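Local coordinates for angiopoietin-related protein 3 (Homo sapiens, PDB 6EUA) that raises plasma triglycerides by inhibiting lipoprotein lipase, and whose fibrinogen-like domain, the part modelled here, is sufficient to mediate endothelial cell adhesion, at residues A[13-27]-A[38-50]. Residues are numbered along the deposited sequence; the frame is centred on the assembly and turned at random.
Sequences CTTIYNRGEHTSGMY and HVYCDVISGSPWT
G25 and Y27 pair antiparallel with C41 and V39 through four backbone hydrogen bonds, while helix 13-18 packs against strand 47-50, the axes 7.3 Å apart and running roughly opposite ways (145°). The disulfide C13–C41 (SG to SG 2.0 Å, chi3 -86°) ties helix to strand. Around it close V39 CG2, I16 CD1 and the Y27 ring, whose CD2 comes within 3.6 Å of C41 SG in an oblique sulfur-aromatic contact. T50 OG1, buried beside C13, has no polar partner in the model.

Further along, Y17 holds CG anti to the backbone N (chi1 -176°), which lays its ring between two partners: H22 CD2 lies over the centre of one face, and P48 CD sits towards the rim of the other. V43 CG1 meets Y17 CE2 at 3.9 Å, and the Y17 hydroxyl OH comes 3.0 Å from G46 O.

S24 OG accepts a hydrogen bond from V43 N (2.9 Å) and also faces D42 OD1, 3.1 Å away. On the face of the sheet that bears M26, one face of the Y40 ring covers the G25 backbone, with G25 N toward its rim and CE2 3.5 Å from G25 CA. Its hydroxyl bonds to R75 of a second subunit, which also salt-bridges D42; K215 takes the other D42 oxygen. A leucine in place of Y40 would probably uncover the G25 peptide and leave that arginine without its hydroxyl partner. In this fibrinogen C-terminal domain, then, a covalent and apolar clamp holds the helix, while the polar ends of Y40 and D42 on strand 38-44 reach R75 of a neighbouring subunit.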
loop_
_atom_site.group_PDB
_atom_site.type_symbol
_atom_site.label_atom_id
_atom_site.label_comp_id
_atom_site.label_asym_id
_atom_site.label_seq_id
_atom_site.Cartn_x
_atom_site.Cartn_y
_atom_site.Cartn_z
ATOM N N CYS A 13 -0.306 -17.434 3.628
ATOM C CA CYS A 13 -1.303 -16.493 4.125
ATOM C C CYS A 13 -2.308 -17.148 5.077
ATOM O O CYS A 13 -2.821 -16.480 5.986
ATOM C CB CYS A 13 -2.021 -15.835 2.945
ATOM S SG CYS A 13 -0.987 -14.616 2.037
ATOM N N THR A 14 -2.622 -18.430 4.878
ATOM C CA THR A 14 -3.575 -19.096 5.760
ATOM C C THR A 14 -3.039 -19.154 7.182
ATOM O O THR A 14 -3.787 -18.951 8.153
ATOM C CB THR A 14 -3.877 -20.502 5.237
ATOM O OG1 THR A 14 -4.566 -20.400 3.991
ATOM C CG2 THR A 14 -4.716 -21.313 6.230
ATOM N N THR A 15 -1.738 -19.417 7.336
ATOM C CA THR A 15 -1.186 -19.443 8.682
ATOM C C THR A 15 -1.024 -18.025 9.235
ATOM O O THR A 15 -1.076 -17.808 10.447
ATOM C CB THR A 15 0.144 -20.176 8.684
ATOM O OG1 THR A 15 1.196 -19.263 8.411
ATOM C CG2 THR A 15 0.174 -21.256 7.599
ATOM N N ILE A 16 -0.808 -17.040 8.364
ATOM C CA ILE A 16 -0.848 -15.654 8.818
ATOM C C ILE A 16 -2.228 -15.328 9.377
ATOM O O ILE A 16 -2.350 -14.754 10.466
ATOM C CB ILE A 16 -0.445 -14.706 7.670
ATOM C CG1 ILE A 16 1.068 -14.726 7.507
ATOM C CG2 ILE A 16 -0.947 -13.288 7.930
ATOM C CD1 ILE A 16 1.556 -14.042 6.296
ATOM N N TYR A 17 -3.288 -15.696 8.645
ATOM C CA TYR A 17 -4.644 -15.485 9.135
ATOM C C TYR A 17 -4.873 -16.219 10.448
ATOM O O TYR A 17 -5.305 -15.618 11.437
ATOM C CB TYR A 17 -5.657 -15.919 8.072
ATOM C CG TYR A 17 -7.094 -15.655 8.449
ATOM C CD1 TYR A 17 -7.814 -16.593 9.175
ATOM C CD2 TYR A 17 -7.743 -14.476 8.067
ATOM C CE1 TYR A 17 -9.123 -16.370 9.518
ATOM C CE2 TYR A 17 -9.069 -14.246 8.414
ATOM C CZ TYR A 17 -9.751 -15.206 9.136
ATOM O OH TYR A 17 -11.061 -14.999 9.492
ATOM N N ASN A 18 -4.558 -17.514 10.492
ATOM C CA ASN A 18 -4.818 -18.277 11.714
ATOM C C ASN A 18 -4.049 -17.748 12.917
ATOM O O ASN A 18 -4.475 -17.976 14.051
ATOM C CB ASN A 18 -4.512 -19.770 11.507
ATOM C CG ASN A 18 -5.342 -20.376 10.399
ATOM O OD1 ASN A 18 -6.370 -19.819 10.009
ATOM N ND2 ASN A 18 -4.919 -21.530 9.898
ATOM N N ARG A 19 -2.955 -17.025 12.703
ATOM C CA ARG A 19 -2.216 -16.402 13.791
ATOM C C ARG A 19 -2.760 -15.027 14.180
ATOM O O ARG A 19 -2.113 -14.320 14.962
ATOM C CB ARG A 19 -0.742 -16.278 13.416
ATOM C CG ARG A 19 -0.000 -17.590 13.428
ATOM C CD ARG A 19 1.495 -17.375 13.479
ATOM N NE ARG A 19 2.212 -18.579 13.073
ATOM C CZ ARG A 19 3.529 -18.642 12.907
ATOM N NH1 ARG A 19 4.273 -17.562 13.113
ATOM N NH2 ARG A 19 4.100 -19.783 12.531
ATOM N N GLY A 20 -3.908 -14.612 13.639
ATOM C CA GLY A 20 -4.575 -13.415 14.112
ATOM C C GLY A 20 -4.504 -12.200 13.211
ATOM O O GLY A 20 -5.059 -11.160 13.574
ATOM N N GLU A 21 -3.846 -12.275 12.062
ATOM C CA GLU A 21 -3.873 -11.178 11.090
ATOM C C GLU A 21 -5.028 -11.434 10.129
ATOM O O GLU A 21 -4.900 -12.213 9.175
ATOM C CB GLU A 21 -2.548 -11.068 10.348
ATOM C CG GLU A 21 -1.357 -11.117 11.278
ATOM C CD GLU A 21 -0.617 -9.805 11.339
ATOM O OE1 GLU A 21 -1.244 -8.746 11.103
ATOM O OE2 GLU A 21 0.601 -9.845 11.610
ATOM N N HIS A 22 -6.161 -10.772 10.375
ATOM C CA HIS A 22 -7.362 -11.003 9.588
ATOM C C HIS A 22 -7.607 -9.917 8.557
ATOM O O HIS A 22 -8.622 -9.961 7.857
ATOM C CB HIS A 22 -8.572 -11.159 10.505
ATOM C CG HIS A 22 -8.552 -12.426 11.301
ATOM N ND1 HIS A 22 -9.555 -12.778 12.177
ATOM C CD2 HIS A 22 -7.647 -13.432 11.343
ATOM C CE1 HIS A 22 -9.262 -13.940 12.736
ATOM N NE2 HIS A 22 -8.111 -14.359 12.242
ATOM N N THR A 23 -6.682 -8.980 8.408
ATOM C CA THR A 23 -6.806 -7.909 7.430
ATOM C C THR A 23 -5.901 -8.179 6.233
ATOM O O THR A 23 -4.802 -8.725 6.380
ATOM C CB THR A 23 -6.429 -6.567 8.059
ATOM O OG1 THR A 23 -5.187 -6.716 8.756
ATOM C CG2 THR A 23 -7.505 -6.121 9.055
ATOM N N SER A 24 -6.361 -7.762 5.051
ATOM C CA SER A 24 -5.582 -7.890 3.827
ATOM C C SER A 24 -4.413 -6.912 3.820
ATOM O O SER A 24 -4.487 -5.817 4.390
ATOM C CB SER A 24 -6.447 -7.614 2.596
ATOM O OG SER A 24 -7.391 -8.634 2.340
ATOM N N GLY A 25 -3.345 -7.302 3.137
ATOM C CA GLY A 25 -2.157 -6.477 3.054
ATOM C C GLY A 25 -0.914 -7.310 2.785
ATOM O O GLY A 25 -0.981 -8.525 2.577
ATOM N N MET A 26 0.227 -6.614 2.818
ATOM C CA MET A 26 1.530 -7.168 2.459
ATOM C C MET A 26 2.185 -7.815 3.677
ATOM O O MET A 26 2.284 -7.190 4.742
ATOM C CB MET A 26 2.427 -6.057 1.890
ATOM C CG MET A 26 3.845 -6.494 1.428
ATOM S SD MET A 26 4.893 -5.157 0.760
ATOM C CE MET A 26 4.859 -3.978 2.112
ATOM N N TYR A 27 2.648 -9.057 3.517
ATOM C CA TYR A 27 3.217 -9.818 4.627
ATOM C C TYR A 27 4.434 -10.607 4.150
ATOM O O TYR A 27 4.500 -11.016 2.990
ATOM C CB TYR A 27 2.198 -10.799 5.230
ATOM C CG TYR A 27 0.976 -10.176 5.883
ATOM C CD1 TYR A 27 1.014 -9.742 7.202
ATOM C CD2 TYR A 27 -0.223 -10.045 5.184
ATOM C CE1 TYR A 27 -0.102 -9.175 7.806
ATOM C CE2 TYR A 27 -1.345 -9.479 5.782
ATOM C CZ TYR A 27 -1.281 -9.051 7.093
ATOM O OH TYR A 27 -2.395 -8.484 7.685
ATOM N N HIS A 38 7.898 -11.561 0.221
ATOM C CA HIS A 38 6.682 -10.857 0.597
ATOM C C HIS A 38 5.553 -11.189 -0.361
ATOM O O HIS A 38 5.767 -11.310 -1.571
ATOM C CB HIS A 38 6.901 -9.344 0.630
ATOM C CG HIS A 38 7.842 -8.918 1.704
ATOM N ND1 HIS A 38 7.417 -8.367 2.894
ATOM C CD2 HIS A 38 9.189 -9.018 1.793
ATOM C CE1 HIS A 38 8.466 -8.123 3.660
ATOM N NE2 HIS A 38 9.554 -8.503 3.015
ATOM N N VAL A 39 4.343 -11.311 0.194
ATOM C CA VAL A 39 3.143 -11.584 -0.575
ATOM C C VAL A 39 2.075 -10.589 -0.157
ATOM O O VAL A 39 2.160 -9.949 0.896
ATOM C CB VAL A 39 2.631 -13.027 -0.370
ATOM C CG1 VAL A 39 3.588 -14.033 -0.984
ATOM C CG2 VAL A 39 2.357 -13.317 1.130
ATOM N N TYR A 40 1.059 -10.459 -1.006
ATOM C CA TYR A 40 -0.179 -9.790 -0.625
ATOM C C TYR A 40 -1.164 -10.865 -0.177
ATOM O O TYR A 40 -1.497 -11.769 -0.956
ATOM C CB TYR A 40 -0.759 -8.953 -1.768
ATOM C CG TYR A 40 -1.904 -8.095 -1.298
ATOM C CD1 TYR A 40 -3.207 -8.584 -1.277
ATOM C CD2 TYR A 40 -1.678 -6.804 -0.840
ATOM C CE1 TYR A 40 -4.257 -7.797 -0.811
ATOM C CE2 TYR A 40 -2.717 -6.012 -0.382
ATOM C CZ TYR A 40 -3.999 -6.513 -0.371
ATOM O OH TYR A 40 -5.025 -5.727 0.094
ATOM N N CYS A 41 -1.583 -10.802 1.091
ATOM C CA CYS A 41 -2.590 -11.723 1.608
ATOM C C CYS A 41 -3.946 -11.052 1.451
ATOM O O CYS A 41 -4.138 -9.921 1.907
ATOM C CB CYS A 41 -2.335 -12.095 3.072
ATOM S SG CYS A 41 -0.818 -13.085 3.382
ATOM N N ASP A 42 -4.880 -11.749 0.819
ATOM C CA ASP A 42 -6.181 -11.189 0.479
ATOM C C ASP A 42 -7.257 -12.042 1.137
ATOM O O ASP A 42 -7.475 -13.193 0.741
ATOM C CB ASP A 42 -6.359 -11.134 -1.036
ATOM C CG ASP A 42 -7.361 -10.079 -1.479
ATOM O OD1 ASP A 42 -7.907 -9.350 -0.616
ATOM O OD2 ASP A 42 -7.595 -9.986 -2.707
ATOM N N VAL A 43 -7.904 -11.478 2.150
ATOM C CA VAL A 43 -8.981 -12.139 2.876
ATOM C C VAL A 43 -10.274 -11.794 2.165
ATOM O O VAL A 43 -10.592 -10.615 1.972
ATOM C CB VAL A 43 -9.018 -11.691 4.346
ATOM C CG1 VAL A 43 -10.118 -12.416 5.126
ATOM C CG2 VAL A 43 -7.654 -11.909 4.985
ATOM N N ILE A 44 -10.998 -12.819 1.734
ATOM C CA ILE A 44 -12.261 -12.652 1.027
ATOM C C ILE A 44 -13.316 -13.426 1.796
ATOM O O ILE A 44 -13.230 -14.655 1.917
ATOM C CB ILE A 44 -12.160 -13.101 -0.435
ATOM C CG1 ILE A 44 -11.011 -12.352 -1.103
ATOM C CG2 ILE A 44 -13.453 -12.843 -1.191
ATOM C CD1 ILE A 44 -10.658 -12.911 -2.435
ATOM N N SER A 45 -14.281 -12.694 2.360
ATOM C CA SER A 45 -15.391 -13.258 3.126
ATOM C C SER A 45 -14.896 -14.177 4.244
ATOM O O SER A 45 -15.374 -15.299 4.418
ATOM C CB SER A 45 -16.375 -13.985 2.209
ATOM O OG SER A 45 -16.858 -13.112 1.201
ATOM N N GLY A 46 -13.915 -13.691 5.001
ATOM C CA GLY A 46 -13.434 -14.406 6.167
ATOM C C GLY A 46 -12.460 -15.540 5.910
ATOM O O GLY A 46 -12.023 -16.182 6.876
ATOM N N SER A 47 -12.114 -15.819 4.652
ATOM C CA SER A 47 -11.143 -16.846 4.280
ATOM C C SER A 47 -9.907 -16.227 3.638
ATOM O O SER A 47 -10.043 -15.422 2.707
ATOM C CB SER A 47 -11.780 -17.855 3.294
ATOM O OG SER A 47 -12.739 -18.685 3.926
ATOM N N PRO A 48 -8.695 -16.609 4.049
ATOM C CA PRO A 48 -7.488 -16.011 3.475
ATOM C C PRO A 48 -7.036 -16.679 2.183
ATOM O O PRO A 48 -7.151 -17.891 2.005
ATOM C CB PRO A 48 -6.447 -16.254 4.572
ATOM C CG PRO A 48 -6.862 -17.589 5.126
ATOM C CD PRO A 48 -8.367 -17.605 5.085
ATOM N N TRP A 49 -6.488 -15.850 1.285
ATOM C CA TRP A 49 -5.875 -16.277 0.031
ATOM C C TRP A 49 -4.501 -15.629 -0.095
ATOM O O TRP A 49 -4.279 -14.529 0.422
ATOM C CB TRP A 49 -6.737 -15.873 -1.212
ATOM C CG TRP A 49 -8.139 -16.450 -1.237
ATOM C CD1 TRP A 49 -9.222 -16.009 -0.523
ATOM C CD2 TRP A 49 -8.597 -17.586 -1.993
ATOM N NE1 TRP A 49 -10.321 -16.799 -0.784
ATOM C CE2 TRP A 49 -9.971 -17.766 -1.691
ATOM C CE3 TRP A 49 -7.982 -18.466 -2.893
ATOM C CZ2 TRP A 49 -10.746 -18.791 -2.268
ATOM C CZ3 TRP A 49 -8.751 -19.478 -3.471
ATOM C CH2 TRP A 49 -10.122 -19.636 -3.146
ATOM N N THR A 50 -3.578 -16.302 -0.800
ATOM C CA THR A 50 -2.365 -15.645 -1.286
ATOM C C THR A 50 -2.652 -15.088 -2.679
ATOM O O THR A 50 -3.015 -15.842 -3.587
ATOM C CB THR A 50 -1.168 -16.607 -1.340
ATOM O OG1 THR A 50 -0.905 -17.148 -0.038
ATOM C CG2 THR A 50 0.092 -15.876 -1.844
HETATM O O HOH W 1 -4.485 -18.833 2.092
HETATM O O HOH W 2 -10.212 -7.997 3.387
#